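Local coordinates for MoaD/ThiS family protein (Mycobacterium tuberculosis, PDB 6JBZ) that probably acts as a small sulfur-carrier subunit of molybdopterin synthase in molybdenum cofactor biosynthesis, at residues T56-R60 with C61-R65. Residues are numbered along the deposited sequence; the frame is centred on the assembly and turned at random.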
loop_
_atom_site.group_PDB
_atom_site.type_symbol
_atom_site.label_atom_id
_atom_site.label_comp_id
_atom_site.label_asym_id
_atom_site.label_seq_id
_atom_site.Cartn_x
_atom_site.Cartn_y
_atom_site.Cartn_z
ATOM N N THR B 56 3.816 -24.865 -29.012
ATOM C CA THR B 56 4.519 -24.445 -27.837
ATOM C C THR B 56 3.692 -23.542 -26.967
ATOM O O THR B 56 3.639 -23.703 -25.781
ATOM C CB THR B 56 5.766 -23.691 -28.233
ATOM O OG1 THR B 56 6.562 -24.517 -29.058
ATOM C CG2 THR B 56 6.540 -23.356 -27.061
ATOM N N VAL B 57 3.020 -22.595 -27.568
ATOM C CA VAL B 57 2.010 -21.848 -26.846
ATOM C C VAL B 57 0.886 -22.741 -26.323
ATOM O O VAL B 57 0.623 -22.760 -25.127
ATOM C CB VAL B 57 1.386 -20.767 -27.715
ATOM C CG1 VAL B 57 0.307 -20.054 -26.945
ATOM C CG2 VAL B 57 2.438 -19.805 -28.204
ATOM N N LEU B 58 0.223 -23.470 -27.222
ATOM C CA LEU B 58 -0.922 -24.317 -26.871
ATOM C C LEU B 58 -0.677 -25.210 -25.668
ATOM O O LEU B 58 -1.611 -25.544 -24.961
ATOM C CB LEU B 58 -1.327 -25.200 -28.046
ATOM C CG LEU B 58 -2.152 -24.540 -29.138
ATOM C CD1 LEU B 58 -2.597 -25.575 -30.145
ATOM C CD2 LEU B 58 -3.325 -23.858 -28.502
ATOM N N SER B 59 0.573 -25.579 -25.419
ATOM C CA SER B 59 0.858 -26.524 -24.351
ATOM C C SER B 59 0.971 -25.902 -22.962
ATOM O O SER B 59 1.413 -26.564 -22.029
ATOM C CB SER B 59 2.148 -27.280 -24.657
ATOM O OG SER B 59 3.257 -26.540 -24.219
ATOM N N ARG B 60 0.600 -24.634 -22.819
ATOM C CA ARG B 60 0.559 -24.003 -21.499
ATOM C C ARG B 60 -0.805 -23.368 -21.354
ATOM O O ARG B 60 -1.086 -22.663 -20.381
ATOM C CB ARG B 60 1.670 -22.955 -21.322
ATOM C CG ARG B 60 3.079 -23.509 -21.454
ATOM C CD ARG B 60 4.144 -22.421 -21.308
ATOM N NE ARG B 60 4.196 -21.541 -22.478
ATOM C CZ ARG B 60 5.272 -21.358 -23.244
ATOM N NH1 ARG B 60 6.404 -21.989 -22.961
ATOM N NH2 ARG B 60 5.222 -20.534 -24.291
ATOM N N CYS B 61 -1.651 -23.608 -22.354
ATOM C CA CYS B 61 -2.971 -22.995 -22.387
ATOM C C CYS B 61 -3.941 -23.768 -21.532
ATOM O O CYS B 61 -3.759 -24.959 -21.278
ATOM C CB CYS B 61 -3.508 -22.906 -23.820
ATOM S SG CYS B 61 -2.678 -21.686 -24.813
ATOM N N SER B 62 -4.962 -23.067 -21.076
ATOM C CA SER B 62 -6.126 -23.702 -20.506
ATOM C C SER B 62 -7.186 -23.527 -21.573
ATOM O O SER B 62 -6.985 -22.750 -22.504
ATOM C CB SER B 62 -6.534 -23.066 -19.178
ATOM O OG SER B 62 -6.971 -21.737 -19.379
ATOM N N TYR B 63 -8.301 -24.238 -21.459
ATOM C CA TYR B 63 -9.314 -24.208 -22.504
ATOM C C TYR B 63 -10.691 -24.070 -21.913
ATOM O O TYR B 63 -10.972 -24.612 -20.853
ATOM C CB TYR B 63 -9.234 -25.471 -23.351
ATOM C CG TYR B 63 -7.864 -25.706 -23.929
ATOM C CD1 TYR B 63 -7.496 -25.150 -25.148
ATOM C CD2 TYR B 63 -6.928 -26.457 -23.247
ATOM C CE1 TYR B 63 -6.240 -25.351 -25.674
ATOM C CE2 TYR B 63 -5.666 -26.663 -23.764
ATOM C CZ TYR B 63 -5.328 -26.104 -24.977
ATOM O OH TYR B 63 -4.074 -26.318 -25.487
ATOM N N LEU B 64 -11.553 -23.329 -22.587
ATOM C CA LEU B 64 -12.955 -23.318 -22.214
ATOM C C LEU B 64 -13.782 -24.027 -23.282
ATOM O O LEU B 64 -13.381 -24.114 -24.443
ATOM C CB LEU B 64 -13.472 -21.898 -22.029
ATOM C CG LEU B 64 -12.775 -20.963 -21.047
ATOM C CD1 LEU B 64 -13.505 -19.632 -21.061
ATOM C CD2 LEU B 64 -12.731 -21.571 -19.660
ATOM N N ARG B 65 -14.947 -24.521 -22.890
ATOM C CA ARG B 65 -15.873 -25.078 -23.854
ATOM C C ARG B 65 -17.252 -24.535 -23.586
ATOM O O ARG B 65 -17.848 -24.852 -22.563
ATOM C CB ARG B 65 -15.868 -26.592 -23.778
ATOM C CG ARG B 65 -16.984 -27.231 -24.545
ATOM C CD ARG B 65 -16.926 -28.707 -24.309
ATOM N NE ARG B 65 -17.916 -29.418 -25.096
ATOM C CZ ARG B 65 -18.732 -30.328 -24.587
ATOM N NH1 ARG B 65 -18.657 -30.613 -23.290
ATOM N NH2 ARG B 65 -19.610 -30.949 -25.373
#
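The carbonyl oxygen of Leu58 takes two donors where helix 52-58 ends and the chain turns into strand 62-65, a helix-to-strand link within the ubiquitin-like fold of the MoaD/ThiS family. Cys61 N bonds to Leu58 O at 3.2 Å, approaching steeply over the carbonyl group, 70° from its plane, while the hydroxyl of Tyr63 reaches the same oxygen in a weak bond, Tyr63 OH to Leu58 O 2.6 Å. The phenol thus reaches back from the strand to the last turn of the helix, and Tyr63 crosses the side chain of Leu58 at about a right angle, with Leu58 CD2 4.3 Å from Tyr63 CE1. Arg60 N bonds back to Val57 O, and Ser59, just past the helix, turns its OG back to Thr56 O at 3.3 Å. Leu58 continues inward onto Leu47 of helix 40-50 and Val85 of strand 82-86, which joins this connection to the core between helices and sheet. In Cys61, a chi1 of -72° sets the sulfur on the same side as the backbone N, next to the last helical turn, where SG lies 4.0 Å from Val57 CG1.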